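Local coordinates for Sys-1 protein (Caenorhabditis elegans, PDB 3C2G) that coregulates transcription in the Wnt asymmetry pathway as a beta-catenin homolog, binding the TCF factor POP-1 directly and activating or repressing target genes, at residues Ala368-Tyr379 against Ile397-Phe408. Residues are numbered along the deposited sequence; the frame is centred on the assembly and turned at random.
Sequences AIFLLHTIISKY and IICNCLRTLNNF
Thr404, which packs against Leu372, grips Asn400 O with both its backbone N and its hydroxyl: OG1 of Thr404 lies 2.9 Å from Asn400 O, and the two donors arrive from opposite faces of the carbonyl plane. With the hydroxyl turned back onto its own helix, Thr404 offers carbon to the neighbour, its CB 4.0 Å from Leu372 CD1. Leu372 is a knob in the hole formed by Cys401, Thr404, Leu405 and Phe408; with CG anti to the carbonyl carbon (chi1 -54°) and the chain extended beyond it, CD1 is carried to the backbone of the other helix, 3.7 Å from Cys401 O. That same methyl meets the edge of the Phe408 ring. Over one ring face lies Ile369 CD1, a CH-pi contact 4.2 Å from the Phe408 ring centroid and 22° off its normal, while Ile369 CG1 comes within 3.5 Å of Phe408 CD2. With only an alanine methyl at Phe408, Ile369 CD1 would probably lose its aromatic platform and a gap open beside Leu372. Farther along, Ile376 CD1 presses on Cys401 CB at 3.6 Å and also meets Leu402 CD2, the two side chains crossing at about a right angle; Ile375 CG2 touches the sulfur of Cys401. Beyond the helix, Tyr379 crosses Ile397, with OH 3.4 Å from Ile397 CD1 and hydrogen-bonded to Asp339. The helices run nearly antiparallel, their axes crossing at -158°, as neighbours in the superhelical armadillo domain. Helix 339-352 flanks the pair, meeting Ile397, Cys401 and Thr404. Carbon and sulfur thus carry the join between 368-379 and 397-408, whereas Asn407, on the second helix, directs OD1 to a backbone hydrogen bond with the bound peptide: the same helix packs an apolar core with one set of residues and holds the peptide with another.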
loop_
_atom_site.group_PDB
_atom_site.type_symbol
_atom_site.label_atom_id
_atom_site.label_comp_id
_atom_site.label_asym_id
_atom_site.label_seq_id
_atom_site.Cartn_x
_atom_site.Cartn_y
_atom_site.Cartn_z
ATOM N N ALA A 368 5.776 19.266 14.121
ATOM C CA ALA A 368 6.069 18.007 13.447
ATOM C C ALA A 368 7.445 17.461 13.838
ATOM O O ALA A 368 7.585 16.269 14.087
ATOM C CB ALA A 368 5.957 18.160 11.935
ATOM N N ILE A 369 8.449 18.333 13.918
ATOM C CA ILE A 369 9.810 17.879 14.222
ATOM C C ILE A 369 9.905 17.304 15.628
ATOM O O ILE A 369 10.470 16.227 15.827
ATOM C CB ILE A 369 10.892 18.963 13.945
ATOM C CG1 ILE A 369 10.892 19.322 12.459
ATOM C CG2 ILE A 369 12.273 18.452 14.339
ATOM C CD1 ILE A 369 11.447 20.691 12.124
ATOM N N PHE A 370 9.328 17.996 16.598
ATOM C CA PHE A 370 9.232 17.446 17.938
ATOM C C PHE A 370 8.608 16.039 17.922
ATOM O O PHE A 370 9.085 15.131 18.603
ATOM C CB PHE A 370 8.395 18.365 18.823
ATOM C CG PHE A 370 8.975 18.577 20.180
ATOM C CD1 PHE A 370 9.622 19.777 20.488
ATOM C CD2 PHE A 370 8.889 17.575 21.156
ATOM C CE1 PHE A 370 10.172 19.986 21.747
ATOM C CE2 PHE A 370 9.439 17.767 22.424
ATOM C CZ PHE A 370 10.079 18.981 22.723
ATOM N N LEU A 371 7.543 15.864 17.143
ATOM C CA LEU A 371 6.824 14.607 17.106
ATOM C C LEU A 371 7.661 13.471 16.552
ATOM O O LEU A 371 7.604 12.353 17.077
ATOM C CB LEU A 371 5.519 14.743 16.318
ATOM C CG LEU A 371 4.683 13.466 16.183
ATOM C CD1 LEU A 371 4.237 12.981 17.541
ATOM C CD2 LEU A 371 3.504 13.707 15.289
ATOM N N LEU A 372 8.437 13.751 15.506
ATOM C CA LEU A 372 9.402 12.777 14.997
ATOM C C LEU A 372 10.338 12.286 16.089
ATOM O O LEU A 372 10.650 11.100 16.157
ATOM C CB LEU A 372 10.240 13.362 13.868
ATOM C CG LEU A 372 9.511 13.976 12.682
ATOM C CD1 LEU A 372 10.526 14.605 11.748
ATOM C CD2 LEU A 372 8.647 12.939 11.966
ATOM N N HIS A 373 10.791 13.202 16.937
ATOM C CA HIS A 373 11.692 12.858 18.024
ATOM C C HIS A 373 11.015 11.909 19.011
ATOM O O HIS A 373 11.619 10.949 19.474
ATOM C CB HIS A 373 12.192 14.128 18.731
ATOM C CG HIS A 373 13.127 13.853 19.863
ATOM N ND1 HIS A 373 12.690 13.581 21.145
ATOM C CD2 HIS A 373 14.478 13.779 19.902
ATOM C CE1 HIS A 373 13.733 13.357 21.921
ATOM N NE2 HIS A 373 14.831 13.477 21.194
ATOM N N THR A 374 9.762 12.188 19.327
ATOM C CA THR A 374 8.986 11.366 20.235
ATOM C C THR A 374 8.713 9.964 19.662
ATOM O O THR A 374 8.788 8.975 20.381
ATOM C CB THR A 374 7.661 12.074 20.578
ATOM O OG1 THR A 374 7.947 13.386 21.074
ATOM C CG2 THR A 374 6.847 11.298 21.619
ATOM N N ILE A 375 8.418 9.877 18.368
ATOM C CA ILE A 375 8.107 8.583 17.758
ATOM C C ILE A 375 9.324 7.679 17.722
ATOM O O ILE A 375 9.233 6.510 18.061
ATOM C CB ILE A 375 7.489 8.732 16.355
ATOM C CG1 ILE A 375 6.108 9.345 16.466
ATOM C CG2 ILE A 375 7.351 7.395 15.682
ATOM C CD1 ILE A 375 5.782 10.200 15.282
ATOM N N ILE A 376 10.465 8.222 17.326
ATOM C CA ILE A 376 11.693 7.441 17.302
ATOM C C ILE A 376 12.060 6.946 18.714
ATOM O O ILE A 376 12.392 5.776 18.887
ATOM C CB ILE A 376 12.839 8.242 16.664
ATOM C CG1 ILE A 376 12.555 8.450 15.179
ATOM C CG2 ILE A 376 14.172 7.530 16.835
ATOM C CD1 ILE A 376 13.326 9.575 14.567
ATOM N N SER A 377 11.943 7.830 19.710
ATOM C CA SER A 377 12.349 7.563 21.106
ATOM C C SER A 377 11.564 6.489 21.846
ATOM O O SER A 377 12.065 5.927 22.819
ATOM C CB SER A 377 12.272 8.841 21.942
ATOM O OG SER A 377 13.197 9.790 21.475
ATOM N N LYS A 378 10.337 6.231 21.408
ATOM C CA LYS A 378 9.443 5.331 22.132
ATOM C C LYS A 378 9.780 3.851 21.933
ATOM O O LYS A 378 9.347 3.014 22.714
ATOM C CB LYS A 378 7.978 5.609 21.763
ATOM C CG LYS A 378 7.575 5.061 20.402
ATOM C CD LYS A 378 6.327 5.737 19.850
ATOM C CE LYS A 378 5.081 4.882 20.043
ATOM N NZ LYS A 378 3.889 5.609 19.533
ATOM N N TYR A 379 10.551 3.530 20.898
ATOM C CA TYR A 379 10.845 2.131 20.572
ATOM C C TYR A 379 12.139 1.634 21.181
ATOM O O TYR A 379 13.099 2.396 21.312
ATOM C CB TYR A 379 10.872 1.902 19.056
ATOM C CG TYR A 379 9.546 2.144 18.401
ATOM C CD1 TYR A 379 8.487 1.261 18.588
ATOM C CD2 TYR A 379 9.339 3.271 17.608
ATOM C CE1 TYR A 379 7.259 1.488 18.000
ATOM C CE2 TYR A 379 8.116 3.507 17.018
ATOM C CZ TYR A 379 7.084 2.611 17.217
ATOM O OH TYR A 379 5.870 2.840 16.631
ATOM N N ILE A 397 9.266 2.472 10.395
ATOM C CA ILE A 397 8.758 3.658 11.086
ATOM C C ILE A 397 9.863 4.704 11.344
ATOM O O ILE A 397 9.718 5.877 10.981
ATOM C CB ILE A 397 8.020 3.293 12.399
ATOM C CG1 ILE A 397 6.695 2.584 12.072
ATOM C CG2 ILE A 397 7.775 4.549 13.234
ATOM C CD1 ILE A 397 5.922 2.100 13.264
ATOM N N ILE A 398 10.959 4.271 11.965
ATOM C CA ILE A 398 12.097 5.144 12.216
ATOM C C ILE A 398 12.624 5.691 10.897
ATOM O O ILE A 398 12.980 6.863 10.792
ATOM C CB ILE A 398 13.216 4.408 12.965
ATOM C CG1 ILE A 398 12.713 3.958 14.333
ATOM C CG2 ILE A 398 14.457 5.314 13.129
ATOM C CD1 ILE A 398 13.616 2.930 14.981
ATOM N N CYS A 399 12.646 4.833 9.885
ATOM C CA CYS A 399 13.091 5.244 8.572
ATOM C C CYS A 399 12.212 6.355 7.995
ATOM O O CYS A 399 12.735 7.320 7.449
ATOM C CB CYS A 399 13.151 4.059 7.636
ATOM S SG CYS A 399 14.015 4.469 6.126
ATOM N N ASN A 400 10.887 6.221 8.130
ATOM C CA ASN A 400 9.959 7.288 7.758
ATOM C C ASN A 400 10.223 8.597 8.488
ATOM O O ASN A 400 10.184 9.662 7.879
ATOM C CB ASN A 400 8.509 6.886 8.054
ATOM C CG ASN A 400 7.983 5.812 7.117
ATOM O OD1 ASN A 400 8.471 5.638 6.000
ATOM N ND2 ASN A 400 6.961 5.103 7.567
ATOM N N CYS A 401 10.446 8.526 9.792
ATOM C CA CYS A 401 10.645 9.737 10.589
ATOM C C CYS A 401 11.896 10.511 10.166
ATOM O O CYS A 401 11.831 11.713 9.938
ATOM C CB CYS A 401 10.668 9.417 12.076
ATOM S SG CYS A 401 9.067 8.878 12.763
ATOM N N LEU A 402 13.008 9.802 10.002
ATOM C CA LEU A 402 14.268 10.403 9.594
ATOM C C LEU A 402 14.225 10.940 8.175
ATOM O O LEU A 402 14.871 11.951 7.865
ATOM C CB LEU A 402 15.411 9.408 9.737
ATOM C CG LEU A 402 15.695 8.877 11.139
ATOM C CD1 LEU A 402 16.692 7.767 11.007
ATOM C CD2 LEU A 402 16.209 9.951 12.120
ATOM N N ARG A 403 13.472 10.280 7.304
ATOM C CA ARG A 403 13.280 10.804 5.948
ATOM C C ARG A 403 12.483 12.125 6.003
ATOM O O ARG A 403 12.747 13.059 5.255
ATOM C CB ARG A 403 12.590 9.764 5.061
ATOM C CG ARG A 403 13.087 9.744 3.624
ATOM C CD ARG A 403 12.458 8.612 2.758
ATOM N NE ARG A 403 11.039 8.416 3.045
ATOM C CZ ARG A 403 10.547 7.340 3.651
ATOM N NH1 ARG A 403 11.365 6.344 4.005
ATOM N NH2 ARG A 403 9.237 7.265 3.906
ATOM N N THR A 404 11.527 12.216 6.915
ATOM C CA THR A 404 10.806 13.461 7.092
ATOM C C THR A 404 11.741 14.540 7.635
ATOM O O THR A 404 11.710 15.675 7.155
ATOM C CB THR A 404 9.611 13.295 8.033
ATOM O OG1 THR A 404 8.822 12.194 7.583
ATOM C CG2 THR A 404 8.771 14.572 8.074
ATOM N N LEU A 405 12.569 14.176 8.616
ATOM C CA LEU A 405 13.556 15.093 9.172
ATOM C C LEU A 405 14.436 15.671 8.081
ATOM O O LEU A 405 14.641 16.874 8.028
ATOM C CB LEU A 405 14.431 14.420 10.244
ATOM C CG LEU A 405 15.507 15.292 10.944
ATOM C CD1 LEU A 405 14.883 16.476 11.648
ATOM C CD2 LEU A 405 16.369 14.488 11.932
ATOM N N ASN A 406 14.921 14.804 7.203
ATOM C CA ASN A 406 15.856 15.179 6.156
ATOM C C ASN A 406 15.248 16.130 5.138
ATOM O O ASN A 406 15.929 17.033 4.652
ATOM C CB ASN A 406 16.425 13.932 5.476
ATOM C CG ASN A 406 17.252 13.059 6.430
ATOM O OD1 ASN A 406 17.550 13.449 7.565
ATOM N ND2 ASN A 406 17.628 11.870 5.963
ATOM N N ASN A 407 13.964 15.951 4.840
ATOM C CA ASN A 407 13.228 16.897 3.993
ATOM C C ASN A 407 13.080 18.288 4.611
ATOM O O ASN A 407 12.971 19.267 3.885
ATOM C CB ASN A 407 11.868 16.329 3.585
ATOM C CG ASN A 407 11.992 15.153 2.626
ATOM O OD1 ASN A 407 13.013 14.999 1.947
ATOM N ND2 ASN A 407 10.962 14.303 2.581
ATOM N N PHE A 408 13.098 18.373 5.941
ATOM C CA PHE A 408 13.124 19.665 6.644
ATOM C C PHE A 408 14.497 20.337 6.608
ATOM O O PHE A 408 14.603 21.519 6.313
ATOM C CB PHE A 408 12.716 19.519 8.112
ATOM C CG PHE A 408 11.265 19.272 8.325
ATOM C CD1 PHE A 408 10.313 20.110 7.774
ATOM C CD2 PHE A 408 10.847 18.213 9.112
ATOM C CE1 PHE A 408 8.965 19.878 7.979
ATOM C CE2 PHE A 408 9.497 17.972 9.327
ATOM C CZ PHE A 408 8.555 18.807 8.756
#